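Local coordinates for mucus binding protein (Lactobacillus reuteri, PDB 3I57), which probably helps the bacterium adhere to mucus as a cell-wall-attached surface protein, this chain being a single repeat with functional immunoglobulin-binding activity, at residues 92-97 with 136-141; 102-107 with 154-159. All coordinates share one frame; numbering follows the deposited sequence.

Contact 1: residues 92-97 with 136-141; sequences GTKTLT and GKWNEA
W138 meets G92, T93 and K94 with its indole, and K94 is the main partner. The contact is chiefly apolar. The K94 chain and the indole cross at about a right angle. CE of K94 lies 3.6 Å above the ring plane, displaced toward the rim, and is 3.7 Å from CZ2 of W138. Lower in the same chain, CB of K94 is 3.7 Å from CH2 of W138. A bend at chi3 (129°) sets CE by CZ2 and CE2 of W138. At the ring edge, C of T93 sits near the indole plane, 3.8 Å from CH2 of W138. G92 adds its carbonyl O, 3.7 Å from CZ3 of W138. No hydrogen bond joins the two segments. The polar end of K94 is used beyond them: NZ bonds to the carbonyl oxygens of A171 and S169. W138 also packs on F120 and R122 of strand 112-127, so the loop covers the start of strand 93-104 and its antiparallel neighbour. Replacing W138 by an alanine would probably leave the K94 methylenes without the indole and open a gap beside F120. The chemistry implies a division of labour: the indole packs on the lysine carbons, while backbone carbonyls hold the lysine ammonium.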
loop_
_atom_site.group_PDB
_atom_site.type_symbol
_atom_site.label_atom_id
_atom_site.label_comp_id
_atom_site.label_asym_id
_atom_site.label_seq_id
_atom_site.Cartn_x
_atom_site.Cartn_y
_atom_site.Cartn_z
ATOM N N GLY A 92 5.342 5.152 -0.695
ATOM C CA GLY A 92 4.603 6.354 -0.300
ATOM C C GLY A 92 5.156 7.671 -0.824
ATOM O O GLY A 92 4.686 8.743 -0.449
ATOM N N THR A 93 6.149 7.590 -1.708
ATOM C CA THR A 93 6.811 8.773 -2.208
ATOM C C THR A 93 6.994 8.695 -3.710
ATOM O O THR A 93 7.025 7.609 -4.280
ATOM C CB THR A 93 8.193 8.962 -1.542
ATOM O OG1 THR A 93 9.008 7.793 -1.748
ATOM C CG2 THR A 93 8.011 9.185 -0.057
ATOM N N LYS A 94 7.077 9.844 -4.371
ATOM C CA LYS A 94 7.548 9.842 -5.753
ATOM C C LYS A 94 8.267 11.152 -6.018
ATOM O O LYS A 94 7.905 12.177 -5.453
ATOM C CB LYS A 94 6.414 9.541 -6.752
ATOM C CG LYS A 94 5.882 10.699 -7.573
ATOM C CD LYS A 94 4.823 10.222 -8.548
ATOM C CE LYS A 94 3.585 11.093 -8.406
ATOM N NZ LYS A 94 2.640 10.858 -9.513
ATOM N N THR A 95 9.291 11.101 -6.862
ATOM C CA THR A 95 10.063 12.296 -7.183
ATOM C C THR A 95 10.002 12.524 -8.698
ATOM O O THR A 95 10.257 11.605 -9.491
ATOM C CB THR A 95 11.504 12.153 -6.668
ATOM O OG1 THR A 95 11.487 12.027 -5.234
ATOM C CG2 THR A 95 12.375 13.365 -7.069
ATOM N N LEU A 96 9.594 13.727 -9.098
ATOM C CA LEU A 96 9.538 14.084 -10.508
ATOM C C LEU A 96 10.641 15.094 -10.834
ATOM O O LEU A 96 11.059 15.866 -9.970
ATOM C CB LEU A 96 8.196 14.717 -10.869
ATOM C CG LEU A 96 6.921 13.940 -10.552
ATOM C CD1 LEU A 96 5.725 14.694 -11.155
ATOM C CD2 LEU A 96 7.015 12.555 -11.162
ATOM N N THR A 97 11.071 15.104 -12.094
ATOM C CA THR A 97 12.173 15.956 -12.506
ATOM C C THR A 97 11.746 16.899 -13.628
ATOM O O THR A 97 11.140 16.481 -14.624
ATOM C CB THR A 97 13.376 15.106 -13.004
ATOM O OG1 THR A 97 13.853 14.293 -11.937
ATOM C CG2 THR A 97 14.526 15.989 -13.506
ATOM N N GLY A 136 -2.924 5.775 0.077
ATOM C CA GLY A 136 -3.985 6.741 -0.140
ATOM C C GLY A 136 -3.629 7.797 -1.179
ATOM O O GLY A 136 -2.682 7.642 -1.973
ATOM N N LYS A 137 -4.418 8.866 -1.197
ATOM C CA LYS A 137 -4.221 9.921 -2.183
ATOM C C LYS A 137 -2.894 10.607 -1.951
ATOM O O LYS A 137 -2.418 10.680 -0.808
ATOM C CB LYS A 137 -5.295 10.962 -1.998
ATOM C CG LYS A 137 -6.665 10.510 -2.387
ATOM C CD LYS A 137 -7.635 11.684 -2.214
ATOM C CE LYS A 137 -9.073 11.237 -2.311
ATOM N NZ LYS A 137 -9.485 10.555 -1.062
ATOM N N TRP A 138 -2.302 11.148 -3.010
ATOM C CA TRP A 138 -1.125 12.004 -2.807
ATOM C C TRP A 138 -1.487 13.192 -1.926
ATOM O O TRP A 138 -2.540 13.846 -2.121
ATOM C CB TRP A 138 -0.570 12.477 -4.156
ATOM C CG TRP A 138 0.002 11.343 -5.001
ATOM C CD1 TRP A 138 -0.537 10.810 -6.152
ATOM C CD2 TRP A 138 1.191 10.586 -4.730
ATOM N NE1 TRP A 138 0.260 9.800 -6.616
ATOM C CE2 TRP A 138 1.326 9.638 -5.766
ATOM C CE3 TRP A 138 2.155 10.617 -3.708
ATOM C CZ2 TRP A 138 2.395 8.729 -5.815
ATOM C CZ3 TRP A 138 3.208 9.707 -3.754
ATOM C CH2 TRP A 138 3.322 8.787 -4.809
ATOM N N ASN A 139 -0.659 13.453 -0.928
ATOM C CA ASN A 139 -0.969 14.476 0.067
ATOM C C ASN A 139 -0.918 15.889 -0.514
ATOM O O ASN A 139 -1.637 16.784 -0.050
ATOM C CB ASN A 139 0.002 14.409 1.238
ATOM C CG ASN A 139 -0.183 13.171 2.089
ATOM O OD1 ASN A 139 0.800 12.520 2.496
ATOM N ND2 ASN A 139 -1.430 12.823 2.351
ATOM N N GLU A 140 -0.052 16.101 -1.501
ATOM C CA GLU A 140 0.108 17.448 -2.080
ATOM C C GLU A 140 -0.513 17.468 -3.481
ATOM O O GLU A 140 -0.185 16.620 -4.303
ATOM C CB GLU A 140 1.590 17.826 -2.140
ATOM C CG GLU A 140 2.397 17.578 -0.856
ATOM C CD GLU A 140 2.871 16.127 -0.699
ATOM O OE1 GLU A 140 2.685 15.302 -1.635
ATOM O OE2 GLU A 140 3.460 15.826 0.352
ATOM N N ALA A 141 -1.408 18.418 -3.770
ATOM C CA ALA A 141 -2.100 18.381 -5.066
ATOM C C ALA A 141 -1.130 18.819 -6.150
ATOM O O ALA A 141 -1.226 18.390 -7.308
ATOM C CB ALA A 141 -3.352 19.274 -5.071
#

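Contact 2: residues 102-107 with 154-159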
loop_
_atom_site.group_PDB
_atom_site.type_symbol
_atom_site.label_atom_id
_atom_site.label_comp_id
_atom_site.label_asym_id
_atom_site.label_seq_id
_atom_site.Cartn_x
_atom_site.Cartn_y
_atom_site.Cartn_z
ATOM N N TYR A 102 18.413 24.308 -23.454
ATOM C CA TYR A 102 18.794 25.665 -23.894
ATOM C C TYR A 102 19.347 25.557 -25.298
ATOM O O TYR A 102 20.352 24.870 -25.524
ATOM C CB TYR A 102 19.824 26.323 -22.958
ATOM C CG TYR A 102 19.339 26.434 -21.535
ATOM C CD1 TYR A 102 18.343 27.352 -21.178
ATOM C CD2 TYR A 102 19.831 25.567 -20.558
ATOM C CE1 TYR A 102 17.869 27.420 -19.872
ATOM C CE2 TYR A 102 19.370 25.613 -19.268
ATOM C CZ TYR A 102 18.405 26.536 -18.915
ATOM O OH TYR A 102 17.963 26.535 -17.604
ATOM N N LYS A 103 18.670 26.209 -26.236
ATOM C CA LYS A 103 18.952 26.034 -27.664
ATOM C C LYS A 103 18.928 27.342 -28.429
ATOM O O LYS A 103 18.303 28.309 -28.009
ATOM C CB LYS A 103 17.924 25.085 -28.294
ATOM C CG LYS A 103 17.917 23.651 -27.698
ATOM C CD LYS A 103 16.822 22.763 -28.311
ATOM C CE LYS A 103 16.863 21.324 -27.770
ATOM N NZ LYS A 103 15.981 20.396 -28.575
ATOM N N TYR A 104 19.589 27.366 -29.587
ATOM C CA TYR A 104 19.431 28.482 -30.493
ATOM C C TYR A 104 18.224 28.147 -31.381
ATOM O O TYR A 104 17.647 27.084 -31.223
ATOM C CB TYR A 104 20.736 28.701 -31.279
ATOM C CG TYR A 104 21.904 29.120 -30.417
ATOM C CD1 TYR A 104 21.995 30.407 -29.934
ATOM C CD2 TYR A 104 22.936 28.223 -30.092
ATOM C CE1 TYR A 104 23.042 30.803 -29.157
ATOM C CE2 TYR A 104 23.998 28.612 -29.310
ATOM C CZ TYR A 104 24.055 29.915 -28.856
ATOM O OH TYR A 104 25.087 30.344 -28.062
ATOM N N ALA A 105 17.825 29.023 -32.305
ATOM C CA ALA A 105 16.617 28.774 -33.120
ATOM C C ALA A 105 16.617 27.509 -33.988
ATOM O O ALA A 105 15.560 26.975 -34.299
ATOM C CB ALA A 105 16.269 29.979 -33.961
ATOM N N ASN A 106 17.785 27.026 -34.394
ATOM C CA ASN A 106 17.805 25.872 -35.285
ATOM C C ASN A 106 17.855 24.555 -34.525
ATOM O O ASN A 106 17.998 23.471 -35.117
ATOM C CB ASN A 106 18.974 25.955 -36.240
ATOM C CG ASN A 106 20.301 25.882 -35.531
ATOM O OD1 ASN A 106 20.372 25.947 -34.298
ATOM N ND2 ASN A 106 21.370 25.765 -36.307
ATOM N N GLY A 107 17.748 24.652 -33.209
ATOM C CA GLY A 107 17.753 23.465 -32.392
ATOM C C GLY A 107 19.140 23.126 -31.926
ATOM O O GLY A 107 19.328 22.141 -31.195
ATOM N N ALA A 154 26.572 35.958 -24.019
ATOM C CA ALA A 154 26.844 37.238 -24.679
ATOM C C ALA A 154 26.278 37.256 -26.085
ATOM O O ALA A 154 26.490 36.329 -26.868
ATOM C CB ALA A 154 28.362 37.528 -24.709
ATOM N N GLY A 155 25.545 38.313 -26.401
ATOM C CA GLY A 155 25.052 38.515 -27.740
ATOM C C GLY A 155 23.676 37.940 -27.962
ATOM O O GLY A 155 23.136 38.043 -29.058
ATOM N N TYR A 156 23.119 37.324 -26.919
ATOM C CA TYR A 156 21.826 36.650 -27.011
ATOM C C TYR A 156 20.941 36.923 -25.787
ATOM O O TYR A 156 21.427 37.280 -24.721
ATOM C CB TYR A 156 22.019 35.135 -27.160
ATOM C CG TYR A 156 22.663 34.728 -28.458
ATOM C CD1 TYR A 156 21.891 34.380 -29.549
ATOM C CD2 TYR A 156 24.052 34.697 -28.597
ATOM C CE1 TYR A 156 22.469 33.995 -30.757
ATOM C CE2 TYR A 156 24.642 34.305 -29.805
ATOM C CZ TYR A 156 23.841 33.962 -30.873
ATOM O OH TYR A 156 24.394 33.581 -32.078
ATOM N N ALA A 157 19.638 36.729 -25.970
ATOM C CA ALA A 157 18.650 36.844 -24.901
ATOM C C ALA A 157 17.780 35.593 -24.918
ATOM O O ALA A 157 17.287 35.194 -25.965
ATOM C CB ALA A 157 17.775 38.063 -25.101
ATOM N N PRO A 158 17.553 35.008 -23.743
ATOM C CA PRO A 158 16.716 33.813 -23.655
ATOM C C PRO A 158 15.217 34.142 -23.773
ATOM O O PRO A 158 14.796 35.234 -23.389
ATOM C CB PRO A 158 17.054 33.277 -22.269
ATOM C CG PRO A 158 17.314 34.536 -21.446
ATOM C CD PRO A 158 17.991 35.491 -22.424
ATOM N N SER A 159 14.426 33.200 -24.271
ATOM C CA SER A 159 12.999 33.363 -24.424
ATOM C C SER A 159 12.318 33.459 -23.064
ATOM O O SER A 159 11.262 34.073 -22.937
ATOM C CB SER A 159 12.415 32.186 -25.193
ATOM O OG SER A 159 12.824 30.968 -24.604
#
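The carbonyl O of Y104 accepts the backbone N-H of G107, with N of G107 3.1 Å from O of Y104. This bond closes a type I beta turn from Y104 to G107, in the second part of this beta-grasp repeat. Across the contact, Y104 meets Y156 in a T-shaped, edge-to-face pair. The ring centroids are 4.8 Å apart and the planes are turned by 59°, well short of perpendicular. Y104 supplies the edge through CD1 and CE1; Y156 supplies the face. Y104 holds CG anti to its carbonyl carbon (chi1 -65°), which carries the ring across to Y156. No hydrogen bond crosses between the segments, and the contact lies at the surface. The pair spans strand 176-183, which runs parallel to 93-104 and antiparallel to 156-158. K103 bonds by its backbone to V179 and Y181 of that strand, and A157 to T182. Y104 also touches I153 in the loop before strand 156-158. CD1 of Y104 is 3.7 Å from CE1 of Y156. CE1 of Y104 goes further in and stands 3.5 Å above the centre of the Y156 ring.

Overall arrangement
Contacts 1 and 2 lie toward the two ends of strand 93-104. Their centres are 34 Å apart, and their nearest atoms are about 12 Å apart. Along the chain the segments alternate: 92-97, 102-107, 136-141, then 154-159. All four belong to the Muc B2-like domain, and both contacts reach the same mixed sheet. Contact 1 packs the loop between strands 133-135 and 142-144 on the sheet. Its centre is 13 Å from the centre of the chain. The centre of contact 2 is 46 Å from it, near the C-terminal end. Neither is at the calcium site. Together they bring later parts of the chain against one long strand in this elongated repeat.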